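Local atomic coordinates of 3-keto-5-aminohexanoate cleavage protein (Burkholderia xenovorans LB400, PDB entry 3E02), a protein that probably cleaves 3-keto-5-aminohexanoate or a related beta-keto acid, using a zinc ion bound in a TIM-barrel fold. Residues G89-S94 against F119-A124; E170-D175 against N253-L258; L83-G88 against A100-A105; C199-L204 against L215-I220. One frame throughout, in Å; residues are numbered along the deposited sequence.

Interaction 1. Residues G89-S94 against F119-A124; sequences GGLGMS and FNISQA
Phe119 meets Leu91 with a face of its ring. The Leu91 side chain runs roughly perpendicular to the phenylalanine. Leu91 CD2 sits over one face, and Leu91 CD1 lies 4.0 Å from Phe119 CD1. Both methyls of the leucine thus lie against the ring.

Asn120 takes no part in the contact with 89-94; its amide oxygen holds its own loop. Asn120 OD1 accepts from Ser122 N at 3.1 Å, which makes an Asx turn. Ser122 OG donates to Asn120 OD1 at 2.6 Å, on a lone pair in the carbonyl plane. Two donors thus hold the amide and shape the backbone around Ile121.

Ile121 turns back toward Leu91. The two side chains meet tip to tip, with Ile121 CD1 3.9 Å from Leu91 CD1. Leu91 is extended at its second torsion (chi2 -175°), which places CD1 against both Phe119 and Ile121. A type II turn from Gly90 to Met93 presents this leucine.

The contact joins two loops near the zinc site; the ion is about 8 Å from the Phe119 side chain. Leu148 of strand 147-148 touches both Leu91 and Phe119. Tyr139 and Leu140 of helix 136-142 cover Ile121, and the Tyr139 hydroxyl is hydrogen-bonded to Leu91 N. Beyond Ser94, which holds the N-cap position, the chain enters helix 95-105.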
loop_
_atom_site.group_PDB
_atom_site.type_symbol
_atom_site.label_atom_id
_atom_site.label_comp_id
_atom_site.label_asym_id
_atom_site.label_seq_id
_atom_site.Cartn_x
_atom_site.Cartn_y
_atom_site.Cartn_z
ATOM N N GLY A 89 25.427 20.648 0.603
ATOM C CA GLY A 89 26.585 21.081 1.362
ATOM C C GLY A 89 26.402 20.878 2.858
ATOM O O GLY A 89 25.791 19.885 3.300
ATOM N N GLY A 90 26.981 21.799 3.625
ATOM C CA GLY A 90 26.871 21.826 5.069
ATOM C C GLY A 90 25.586 22.481 5.549
ATOM O O GLY A 90 25.110 23.481 4.960
ATOM N N LEU A 91 25.036 21.940 6.639
ATOM C CA LEU A 91 23.799 22.463 7.220
ATOM C C LEU A 91 24.069 23.873 7.766
ATOM O O LEU A 91 25.049 24.072 8.494
ATOM C CB LEU A 91 23.262 21.532 8.321
ATOM C CG LEU A 91 22.985 20.067 7.957
ATOM C CD1 LEU A 91 22.342 19.343 9.142
ATOM C CD2 LEU A 91 22.106 19.923 6.722
ATOM N N GLY A 92 23.243 24.840 7.352
ATOM C CA GLY A 92 23.368 26.246 7.758
ATOM C C GLY A 92 23.913 27.193 6.690
ATOM O O GLY A 92 23.937 28.420 6.909
HETATM N N MSE A 93 24.353 26.651 5.548
HETATM C CA MSE A 93 24.899 27.470 4.445
HETATM C C MSE A 93 23.792 28.107 3.624
HETATM O O MSE A 93 22.706 27.545 3.510
HETATM C CB MSE A 93 25.761 26.624 3.511
HETATM C CG MSE A 93 26.985 26.075 4.183
HETATM SE SE MSE A 93 28.038 25.052 2.932
HETATM C CE MSE A 93 29.449 24.459 4.188
ATOM N N SER A 94 24.086 29.268 3.047
ATOM C CA SER A 94 23.145 29.984 2.187
ATOM C C SER A 94 23.129 29.319 0.808
ATOM O O SER A 94 24.018 28.525 0.499
ATOM C CB SER A 94 23.573 31.431 2.032
ATOM O OG SER A 94 24.868 31.499 1.449
ATOM N N PHE A 119 15.629 19.075 9.519
ATOM C CA PHE A 119 16.750 18.145 9.283
ATOM C C PHE A 119 17.487 18.104 10.619
ATOM O O PHE A 119 18.423 18.862 10.839
ATOM C CB PHE A 119 17.611 18.649 8.114
ATOM C CG PHE A 119 18.426 17.573 7.457
ATOM C CD1 PHE A 119 19.399 16.871 8.178
ATOM C CD2 PHE A 119 18.235 17.261 6.107
ATOM C CE1 PHE A 119 20.150 15.851 7.569
ATOM C CE2 PHE A 119 18.983 16.247 5.486
ATOM C CZ PHE A 119 19.942 15.547 6.217
ATOM N N ASN A 120 17.026 17.210 11.493
ATOM C CA ASN A 120 17.455 17.115 12.879
ATOM C C ASN A 120 18.414 15.943 13.125
ATOM O O ASN A 120 17.995 14.783 13.165
ATOM C CB ASN A 120 16.196 17.003 13.767
ATOM C CG ASN A 120 16.491 17.105 15.271
ATOM O OD1 ASN A 120 17.648 17.201 15.699
ATOM N ND2 ASN A 120 15.425 17.086 16.080
ATOM N N ILE A 121 19.699 16.261 13.294
ATOM C CA ILE A 121 20.741 15.251 13.605
ATOM C C ILE A 121 21.282 15.425 15.038
ATOM O O ILE A 121 22.323 14.842 15.388
ATOM C CB ILE A 121 21.881 15.259 12.541
ATOM C CG1 ILE A 121 22.612 16.620 12.482
ATOM C CG2 ILE A 121 21.296 14.878 11.178
ATOM C CD1 ILE A 121 23.753 16.650 11.525
ATOM N N SER A 122 20.561 16.194 15.865
ATOM C CA SER A 122 20.973 16.512 17.236
ATOM C C SER A 122 21.087 15.315 18.176
ATOM O O SER A 122 21.906 15.341 19.087
ATOM C CB SER A 122 20.016 17.540 17.850
ATOM O OG SER A 122 18.724 16.982 18.069
ATOM N N GLN A 123 20.264 14.284 17.963
ATOM C CA GLN A 123 20.298 13.065 18.787
ATOM C C GLN A 123 21.652 12.336 18.741
ATOM O O GLN A 123 22.004 11.650 19.689
ATOM C CB GLN A 123 19.172 12.099 18.383
ATOM C CG GLN A 123 17.762 12.634 18.707
ATOM C CD GLN A 123 16.645 11.768 18.123
ATOM O OE1 GLN A 123 16.651 11.427 16.919
ATOM N NE2 GLN A 123 15.664 11.427 18.962
ATOM N N ALA A 124 22.386 12.480 17.634
ATOM C CA ALA A 124 23.730 11.906 17.476
ATOM C C ALA A 124 24.702 12.369 18.571
ATOM O O ALA A 124 25.543 11.585 19.018
ATOM C CB ALA A 124 24.291 12.229 16.078
#

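Interaction 2. Residues E170-D175 against N253-L258; sequences EFECYD and NVRVGL. With EDO (1,2-ethanediol), chain D.
A single long salt bridge spans the buried interior between Glu170 and Arg255, whose strands do not pair with each other. The setting is the inside of a TIM barrel. Strands 168-173 and 253-256 belong to its curled sheet, and their nearest CA atoms, those of Glu170 and Arg255, are 11.2 Å apart. Side chains alone bridge that gap.

Both are stretched out. Glu170, described here in one of its two modelled conformers, has CG anti to its backbone N (chi1 178°) and stays extended beyond it. Arg255 is extended from CG to NE. The two chains meet nearly perpendicular. Arg255 NH1 points to Glu170 OE2 at 3.4 Å, a weak bond. The oxygen meets the guanidinium edge-on, although the two flat groups are turned 47° apart.

Each group has a stronger partner elsewhere. Glu170 OE1 is hydrogen-bonded to Asn84 ND2, and Arg255 NE forms a salt bridge with Asp260. Arg255 NH2 also makes a weak, long ion pair with the zinc ligand Glu259. The arginine is thus a second-shell neighbour of the metal, which lies about 4 Å from its side chain.

Glu172 OE1 adds a nearby opposite charge, but no N-H points at it. A 1,2-ethanediol, probably from the crystallisation liquor, occupies the same interior. Its O2 lies at the edge of the Tyr174 ring, 3.4 Å from Tyr174 OH in a weak hydrogen bond.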
loop_
_atom_site.group_PDB
_atom_site.type_symbol
_atom_site.label_atom_id
_atom_site.label_comp_id
_atom_site.label_asym_id
_atom_site.label_seq_id
_atom_site.Cartn_x
_atom_site.Cartn_y
_atom_site.Cartn_z
ATOM N N GLU A 170 20.513 14.672 -9.585
ATOM C CA GLU A 170 20.187 13.568 -8.683
ATOM C C GLU A 170 19.127 14.254 -7.803
ATOM O O GLU A 170 19.479 15.047 -6.928
ATOM C CB GLU A 170 21.421 13.118 -7.870
ATOM C CG GLU A 170 21.217 11.967 -6.822
ATOM C CD GLU A 170 22.336 11.872 -5.748
ATOM O OE1 GLU A 170 23.181 12.781 -5.633
ATOM O OE2 GLU A 170 22.358 10.896 -4.961
ATOM N N PHE A 171 17.848 13.972 -8.057
ATOM C CA PHE A 171 16.743 14.592 -7.303
ATOM C C PHE A 171 16.587 13.912 -5.944
ATOM O O PHE A 171 16.135 12.757 -5.888
ATOM C CB PHE A 171 15.435 14.518 -8.102
ATOM C CG PHE A 171 15.494 15.196 -9.439
ATOM C CD1 PHE A 171 15.545 16.583 -9.522
ATOM C CD2 PHE A 171 15.481 14.453 -10.626
ATOM C CE1 PHE A 171 15.600 17.233 -10.765
ATOM C CE2 PHE A 171 15.524 15.085 -11.876
ATOM C CZ PHE A 171 15.588 16.483 -11.947
ATOM N N GLU A 172 16.954 14.609 -4.866
ATOM C CA GLU A 172 16.887 14.038 -3.506
ATOM C C GLU A 172 15.496 14.274 -2.953
ATOM O O GLU A 172 15.110 15.415 -2.733
ATOM C CB GLU A 172 17.898 14.641 -2.529
ATOM C CG GLU A 172 19.270 14.925 -3.057
ATOM C CD GLU A 172 19.951 13.743 -3.669
ATOM O OE1 GLU A 172 19.662 12.593 -3.305
ATOM O OE2 GLU A 172 20.821 13.989 -4.508
ATOM N N CYS A 173 14.762 13.188 -2.725
ATOM C CA CYS A 173 13.380 13.218 -2.261
ATOM C C CYS A 173 13.321 12.571 -0.876
ATOM O O CYS A 173 13.474 11.363 -0.755
ATOM C CB CYS A 173 12.514 12.469 -3.276
ATOM S SG CYS A 173 12.528 13.223 -4.948
ATOM N N TYR A 174 13.134 13.395 0.156
ATOM C CA TYR A 174 13.091 12.980 1.569
ATOM C C TYR A 174 11.691 12.644 2.078
ATOM O O TYR A 174 11.545 12.249 3.223
ATOM C CB TYR A 174 13.641 14.088 2.475
ATOM C CG TYR A 174 15.074 14.434 2.241
ATOM C CD1 TYR A 174 15.441 15.257 1.176
ATOM C CD2 TYR A 174 16.082 13.971 3.093
ATOM C CE1 TYR A 174 16.766 15.588 0.934
ATOM C CE2 TYR A 174 17.435 14.313 2.863
ATOM C CZ TYR A 174 17.754 15.131 1.781
ATOM O OH TYR A 174 19.050 15.501 1.519
ATOM N N ASP A 175 10.667 12.881 1.271
ATOM C CA ASP A 175 9.296 12.590 1.673
ATOM C C ASP A 175 8.414 12.555 0.430
ATOM O O ASP A 175 8.835 12.977 -0.647
ATOM C CB ASP A 175 8.809 13.652 2.684
ATOM C CG ASP A 175 7.821 13.100 3.699
ATOM O OD1 ASP A 175 7.208 12.025 3.486
ATOM O OD2 ASP A 175 7.609 13.788 4.705
ATOM N N ASN A 253 18.213 1.489 -8.154
ATOM C CA ASN A 253 19.638 1.722 -8.001
ATOM C C ASN A 253 19.977 1.960 -6.526
ATOM O O ASN A 253 19.078 2.092 -5.681
ATOM C CB ASN A 253 20.042 2.883 -8.904
ATOM C CG ASN A 253 19.725 2.599 -10.362
ATOM O OD1 ASN A 253 20.467 1.887 -11.029
ATOM N ND2 ASN A 253 18.602 3.134 -10.851
ATOM N N VAL A 254 21.272 2.004 -6.222
ATOM C CA VAL A 254 21.727 1.999 -4.837
ATOM C C VAL A 254 22.761 3.069 -4.546
ATOM O O VAL A 254 23.618 3.372 -5.378
ATOM C CB VAL A 254 22.303 0.596 -4.432
ATOM C CG1 VAL A 254 21.264 -0.528 -4.690
ATOM C CG2 VAL A 254 23.606 0.280 -5.138
ATOM N N ARG A 255 22.642 3.648 -3.355
ATOM C CA ARG A 255 23.611 4.594 -2.830
ATOM C C ARG A 255 24.095 4.101 -1.469
ATOM O O ARG A 255 23.278 3.832 -0.589
ATOM C CB ARG A 255 23.017 5.989 -2.704
ATOM C CG ARG A 255 23.857 6.922 -1.839
ATOM C CD ARG A 255 23.508 8.374 -2.055
ATOM N NE ARG A 255 23.832 9.149 -0.866
ATOM C CZ ARG A 255 23.729 10.467 -0.757
ATOM N NH1 ARG A 255 23.415 11.233 -1.800
ATOM N NH2 ARG A 255 23.992 11.022 0.412
ATOM N N VAL A 256 25.415 3.977 -1.331
ATOM C CA VAL A 256 26.063 3.624 -0.056
ATOM C C VAL A 256 27.122 4.694 0.168
ATOM O O VAL A 256 27.215 5.642 -0.624
ATOM C CB VAL A 256 26.643 2.179 -0.042
ATOM C CG1 VAL A 256 25.512 1.136 -0.230
ATOM C CG2 VAL A 256 27.738 2.006 -1.091
ATOM N N GLY A 257 27.859 4.582 1.275
ATOM C CA GLY A 257 28.942 5.484 1.602
ATOM C C GLY A 257 28.938 5.992 3.029
ATOM O O GLY A 257 27.895 5.978 3.700
ATOM N N LEU A 258 30.122 6.430 3.479
ATOM C CA LEU A 258 30.313 6.963 4.826
ATOM C C LEU A 258 29.522 8.238 5.117
ATOM O O LEU A 258 29.341 8.592 6.271
ATOM C CB LEU A 258 31.795 7.131 5.167
ATOM C CG LEU A 258 32.655 5.858 5.135
ATOM C CD1 LEU A 258 34.090 6.170 5.601
ATOM C CD2 LEU A 258 32.102 4.764 5.987
HETATM C C1 EDO D . 22.674 11.935 4.174
HETATM O O1 EDO D . 22.520 10.645 4.779
HETATM C C2 EDO D . 21.322 12.410 3.652
HETATM O O2 EDO D . 21.369 13.811 3.355
#

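Interaction 3. Residues L83-G88 against A100-A105; sequences LNITTG and APARAA
Thr86 O accepts from two donors. Gln63 NE2 is hydrogen-bonded to it, and a water donates to Thr86 O at 2.8 Å. The same water accepts from Ala102 N at 3.0 Å, so it bridges strand end and helix. The helix is kinked where the N of Pro101 and that of Ala102 lack a bond to the turn before. For Ala102 N the water supplies the missing acceptor.

Beside this bridge the contact is apolar. Ile85 has two modelled conformers. In the one described, Ile85 CG2 lies 3.8 Å from Pro101 CB and also reaches the backbone of Ala102. This methyl branch is anti to the backbone N of Ile85, which directs it at the kink. Further along, Thr87 CG2 lies 4.2 Å from Ala102 CB. The hydroxyl of Thr87 is hydrogen-bonded to Ser111 O.

Thr86 OG1 accepts from Gly88 N at 2.9 Å, forming an ST turn, and from Gly89 N as well. This bends the chain just past the strand. Phe68 of helix 65-68 packs on both Ile85 and Pro101. Asn84 OD1 makes a weak hydrogen bond to the zinc ligand His50. The whole is the strand-to-helix half of a beta-alpha-beta unit, 82-85, 95-105 and 109-113, the repeating element of a TIM barrel.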
loop_
_atom_site.group_PDB
_atom_site.type_symbol
_atom_site.label_atom_id
_atom_site.label_comp_id
_atom_site.label_asym_id
_atom_site.label_seq_id
_atom_site.Cartn_x
_atom_site.Cartn_y
_atom_site.Cartn_z
ATOM N N LEU A 83 31.315 12.218 -11.406
ATOM C CA LEU A 83 31.498 13.029 -10.201
ATOM C C LEU A 83 30.249 13.878 -10.010
ATOM O O LEU A 83 29.949 14.727 -10.827
ATOM C CB LEU A 83 32.787 13.841 -10.268
ATOM C CG LEU A 83 34.030 13.000 -10.604
ATOM C CD1 LEU A 83 35.311 13.847 -10.540
ATOM C CD2 LEU A 83 34.159 11.751 -9.718
ATOM N N ASN A 84 29.533 13.588 -8.922
ATOM C CA ASN A 84 28.274 14.211 -8.532
ATOM C C ASN A 84 28.613 15.195 -7.394
ATOM O O ASN A 84 29.129 14.773 -6.337
ATOM C CB ASN A 84 27.309 13.064 -8.154
ATOM C CG ASN A 84 26.032 13.491 -7.465
ATOM O OD1 ASN A 84 25.852 14.620 -7.032
ATOM N ND2 ASN A 84 25.127 12.528 -7.339
ATOM N N ILE A 85 28.325 16.483 -7.633
ATOM C CA ILE A 85 28.604 17.566 -6.682
ATOM C C ILE A 85 27.354 17.949 -5.882
ATOM O O ILE A 85 26.262 18.169 -6.451
ATOM C CB ILE A 85 29.149 18.849 -7.392
ATOM C CG1 ILE A 85 30.336 18.525 -8.316
ATOM C CG2 ILE A 85 29.549 19.924 -6.361
ATOM C CD1 ILE A 85 31.513 17.824 -7.638
ATOM N N THR A 86 27.517 18.046 -4.563
ATOM C CA THR A 86 26.427 18.432 -3.699
ATOM C C THR A 86 26.072 19.912 -3.891
ATOM O O THR A 86 26.949 20.754 -4.128
ATOM C CB THR A 86 26.743 18.211 -2.192
ATOM O OG1 THR A 86 25.584 18.543 -1.420
ATOM C CG2 THR A 86 27.926 19.065 -1.721
ATOM N N THR A 87 24.773 20.186 -3.883
ATOM C CA THR A 87 24.258 21.549 -3.790
ATOM C C THR A 87 23.531 21.687 -2.433
ATOM O O THR A 87 22.844 22.668 -2.231
ATOM C CB THR A 87 23.321 21.923 -4.942
ATOM O OG1 THR A 87 22.123 21.161 -4.843
ATOM C CG2 THR A 87 23.989 21.698 -6.299
ATOM N N GLY A 88 23.677 20.687 -1.551
ATOM C CA GLY A 88 23.140 20.679 -0.189
ATOM C C GLY A 88 24.235 21.232 0.709
ATOM O O GLY A 88 24.013 22.177 1.460
ATOM N N ALA A 100 27.908 27.395 -5.295
ATOM C CA ALA A 100 29.265 27.758 -5.757
ATOM C C ALA A 100 30.103 26.627 -6.382
ATOM O O ALA A 100 30.615 26.820 -7.486
ATOM C CB ALA A 100 30.051 28.469 -4.652
ATOM N N PRO A 101 30.254 25.469 -5.701
ATOM C CA PRO A 101 31.038 24.371 -6.281
ATOM C C PRO A 101 30.531 23.862 -7.641
ATOM O O PRO A 101 31.315 23.776 -8.574
ATOM C CB PRO A 101 30.960 23.291 -5.208
ATOM C CG PRO A 101 30.756 24.027 -3.965
ATOM C CD PRO A 101 29.809 25.113 -4.338
ATOM N N ALA A 102 29.234 23.576 -7.749
ATOM C CA ALA A 102 28.623 23.125 -9.014
ATOM C C ALA A 102 28.753 24.177 -10.110
ATOM O O ALA A 102 28.980 23.817 -11.273
ATOM C CB ALA A 102 27.139 22.733 -8.816
ATOM N N ARG A 103 28.595 25.458 -9.749
ATOM C CA ARG A 103 28.746 26.545 -10.717
ATOM C C ARG A 103 30.177 26.638 -11.234
ATOM O O ARG A 103 30.385 26.848 -12.426
ATOM C CB ARG A 103 28.297 27.906 -10.164
ATOM C CG ARG A 103 26.789 28.003 -9.939
ATOM C CD ARG A 103 26.218 29.301 -10.483
ATOM N NE ARG A 103 26.762 30.500 -9.842
ATOM C CZ ARG A 103 26.262 31.122 -8.766
ATOM N NH1 ARG A 103 25.184 30.675 -8.107
ATOM N NH2 ARG A 103 26.875 32.223 -8.316
ATOM N N ALA A 104 31.157 26.468 -10.342
ATOM C CA ALA A 104 32.574 26.504 -10.735
ATOM C C ALA A 104 32.984 25.264 -11.545
ATOM O O ALA A 104 33.617 25.379 -12.596
ATOM C CB ALA A 104 33.483 26.646 -9.508
ATOM N N ALA A 105 32.595 24.092 -11.058
ATOM C CA ALA A 105 32.977 22.807 -11.665
ATOM C C ALA A 105 32.259 22.398 -12.955
ATOM O O ALA A 105 32.813 21.617 -13.730
ATOM C CB ALA A 105 32.792 21.710 -10.649
HETATM O O HOH W 1 27.271 23.142 -5.505
#

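Interaction 4. Residues C199-L204 against L215-I220; sequences CVFGIL and LHMRTI. With EDO (1,2-ethanediol), chain J.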
loop_
_atom_site.group_PDB
_atom_site.type_symbol
_atom_site.label_atom_id
_atom_site.label_comp_id
_atom_site.label_asym_id
_atom_site.label_seq_id
_atom_site.Cartn_x
_atom_site.Cartn_y
_atom_site.Cartn_z
ATOM N N CYS A 199 15.434 8.490 -3.354
ATOM C CA CYS A 199 14.576 8.516 -2.165
ATOM C C CYS A 199 15.463 8.341 -0.930
ATOM O O CYS A 199 16.293 7.431 -0.890
ATOM C CB CYS A 199 13.505 7.452 -2.247
ATOM S SG CYS A 199 12.420 7.736 -3.677
ATOM N N VAL A 200 15.258 9.195 0.072
ATOM C CA VAL A 200 16.111 9.279 1.264
ATOM C C VAL A 200 15.323 8.928 2.511
ATOM O O VAL A 200 14.366 9.632 2.859
ATOM C CB VAL A 200 16.688 10.706 1.404
ATOM C CG1 VAL A 200 17.621 10.790 2.589
ATOM C CG2 VAL A 200 17.402 11.132 0.107
ATOM N N PHE A 201 15.750 7.864 3.205
ATOM C CA PHE A 201 15.026 7.341 4.374
ATOM C C PHE A 201 15.815 7.418 5.672
ATOM O O PHE A 201 17.025 7.229 5.680
ATOM C CB PHE A 201 14.639 5.887 4.130
ATOM C CG PHE A 201 13.809 5.697 2.908
ATOM C CD1 PHE A 201 14.420 5.483 1.672
ATOM C CD2 PHE A 201 12.420 5.798 2.962
ATOM C CE1 PHE A 201 13.659 5.372 0.512
ATOM C CE2 PHE A 201 11.645 5.665 1.800
ATOM C CZ PHE A 201 12.271 5.453 0.581
ATOM N N GLY A 202 15.102 7.697 6.762
ATOM C CA GLY A 202 15.687 7.679 8.098
ATOM C C GLY A 202 16.184 8.974 8.694
ATOM O O GLY A 202 16.722 8.942 9.790
ATOM N N ILE A 203 16.005 10.106 8.014
ATOM C CA ILE A 203 16.393 11.400 8.581
ATOM C C ILE A 203 15.231 11.880 9.454
ATOM O O ILE A 203 14.079 11.822 9.023
ATOM C CB ILE A 203 16.686 12.461 7.495
ATOM C CG1 ILE A 203 17.846 12.015 6.584
ATOM C CG2 ILE A 203 16.975 13.846 8.123
ATOM C CD1 ILE A 203 19.194 11.893 7.283
ATOM N N LEU A 204 15.536 12.360 10.666
ATOM C CA LEU A 204 14.515 12.936 11.563
ATOM C C LEU A 204 14.140 14.310 10.978
ATOM O O LEU A 204 14.947 15.251 10.973
ATOM C CB LEU A 204 15.003 13.038 13.014
ATOM C CG LEU A 204 14.015 13.569 14.063
ATOM C CD1 LEU A 204 12.671 12.813 14.017
ATOM C CD2 LEU A 204 14.627 13.580 15.495
ATOM N N LEU A 215 8.136 1.334 -0.997
ATOM C CA LEU A 215 7.173 0.843 -1.989
ATOM C C LEU A 215 6.118 1.899 -2.288
ATOM O O LEU A 215 5.715 2.018 -3.419
ATOM C CB LEU A 215 6.527 -0.494 -1.607
ATOM C CG LEU A 215 7.400 -1.736 -1.849
ATOM C CD1 LEU A 215 8.459 -1.885 -0.758
ATOM C CD2 LEU A 215 6.531 -2.995 -1.936
ATOM N N HIS A 216 5.707 2.667 -1.276
ATOM C CA HIS A 216 4.729 3.731 -1.471
ATOM C C HIS A 216 5.271 4.827 -2.388
ATOM O O HIS A 216 4.578 5.244 -3.305
ATOM C CB HIS A 216 4.237 4.332 -0.152
ATOM C CG HIS A 216 3.219 5.414 -0.343
ATOM N ND1 HIS A 216 1.932 5.161 -0.769
ATOM C CD2 HIS A 216 3.310 6.757 -0.197
ATOM C CE1 HIS A 216 1.274 6.303 -0.867
ATOM N NE2 HIS A 216 2.087 7.286 -0.519
HETATM N N MSE A 217 6.498 5.281 -2.124
HETATM C CA MSE A 217 7.133 6.297 -2.965
HETATM C C MSE A 217 7.300 5.816 -4.413
HETATM O O MSE A 217 7.094 6.604 -5.342
HETATM C CB MSE A 217 8.453 6.766 -2.355
HETATM C CG MSE A 217 8.247 7.652 -1.130
HETATM SE SE MSE A 217 9.904 8.316 -0.422
HETATM C CE MSE A 217 10.140 9.782 -1.668
ATOM N N ARG A 218 7.606 4.527 -4.615
ATOM C CA ARG A 218 7.699 3.991 -5.980
ATOM C C ARG A 218 6.322 4.032 -6.674
ATOM O O ARG A 218 6.236 4.380 -7.857
ATOM C CB ARG A 218 8.280 2.576 -6.035
ATOM C CG ARG A 218 8.634 2.247 -7.484
ATOM C CD ARG A 218 9.122 0.916 -7.744
ATOM N NE ARG A 218 8.199 -0.146 -7.346
ATOM C CZ ARG A 218 8.323 -1.411 -7.732
ATOM N NH1 ARG A 218 9.278 -1.771 -8.587
ATOM N NH2 ARG A 218 7.455 -2.310 -7.297
ATOM N N THR A 219 5.256 3.695 -5.940
ATOM C CA THR A 219 3.884 3.733 -6.473
ATOM C C THR A 219 3.469 5.138 -6.909
ATOM O O THR A 219 2.901 5.323 -8.000
ATOM C CB THR A 219 2.877 3.169 -5.441
ATOM O OG1 THR A 219 3.223 1.807 -5.203
ATOM C CG2 THR A 219 1.451 3.239 -5.928
ATOM N N ILE A 220 3.785 6.114 -6.070
ATOM C CA ILE A 220 3.498 7.520 -6.363
ATOM C C ILE A 220 4.343 8.022 -7.534
ATOM O O ILE A 220 3.806 8.681 -8.434
ATOM C CB ILE A 220 3.673 8.407 -5.101
ATOM C CG1 ILE A 220 2.638 8.012 -4.027
ATOM C CG2 ILE A 220 3.550 9.888 -5.447
ATOM C CD1 ILE A 220 1.153 8.055 -4.469
HETATM C C1 EDO J . 13.042 8.831 12.251
HETATM O O1 EDO J . 14.428 9.215 12.127
HETATM C C2 EDO J . 12.163 9.373 11.125
HETATM O O2 EDO J . 12.831 9.555 9.866
#
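Met217, present as selenomethionine, reaches from its helix to two residues of strand 195-201. Met217 CE, the methyl, lies 3.7 Å from Cys199 SG. Met217 SE lies 3.8 Å from Phe201 CZ and almost as near to Phe201 CE2. Met217 SE is 4.7 Å from the centroid of the Phe201 ring and 53° off the ring normal. It therefore approaches the ring obliquely, in a Met-aromatic contact. The two side chains run antiparallel past one another.

Torsions explain how one residue serves two partners. Met217 is extended at chi2 and then bent at its last torsion (chi3 81°). The bend swings CE to the cysteine while the selenium stays by the ring.

Further out, Leu179 of helix 176-187 packs on Met217. Phe243 meets the Phe201 ring with planes at about 40°, and Val233 of strand 229-235 touches it too. Leu231 packs on Cys199. Strand 195-201, helix 211-225 and strand 229-235 form a beta-alpha-beta unit, and this contact joins its first strand to its helix. Other residues of the helix meet other subunits. His216 stacks on His216 of the second subunit, and Arg218 forms a salt bridge with Glu212 of the third.

The closest atoms are sulfur, selenium, methyl and ring carbons. The contact is apolar and probably held by dispersion, as expected of the methionine sulfur that selenium replaces here.

From the N terminus, the chain leaves strand 82-85 within 83-88 and goes on as a loop through 89-94, so interactions 3 and 1 adjoin. Interaction 3 closes a short loop onto helix 95-105. Interaction 1 closes a longer one at 119-124, joining two loops near the zinc. The two cross, because 100-105 falls between the segments of interaction 1 and 89-94 between those of interaction 3. Interaction 2 opens at 170-175 and closes across the barrel interior at 253-258. Interaction 4 falls wholly within that span. Interactions 3 and 4 each join strand to helix in a beta-alpha-beta unit, on opposite sides of the chain's centre. Interaction 1 touches interactions 2 and 4.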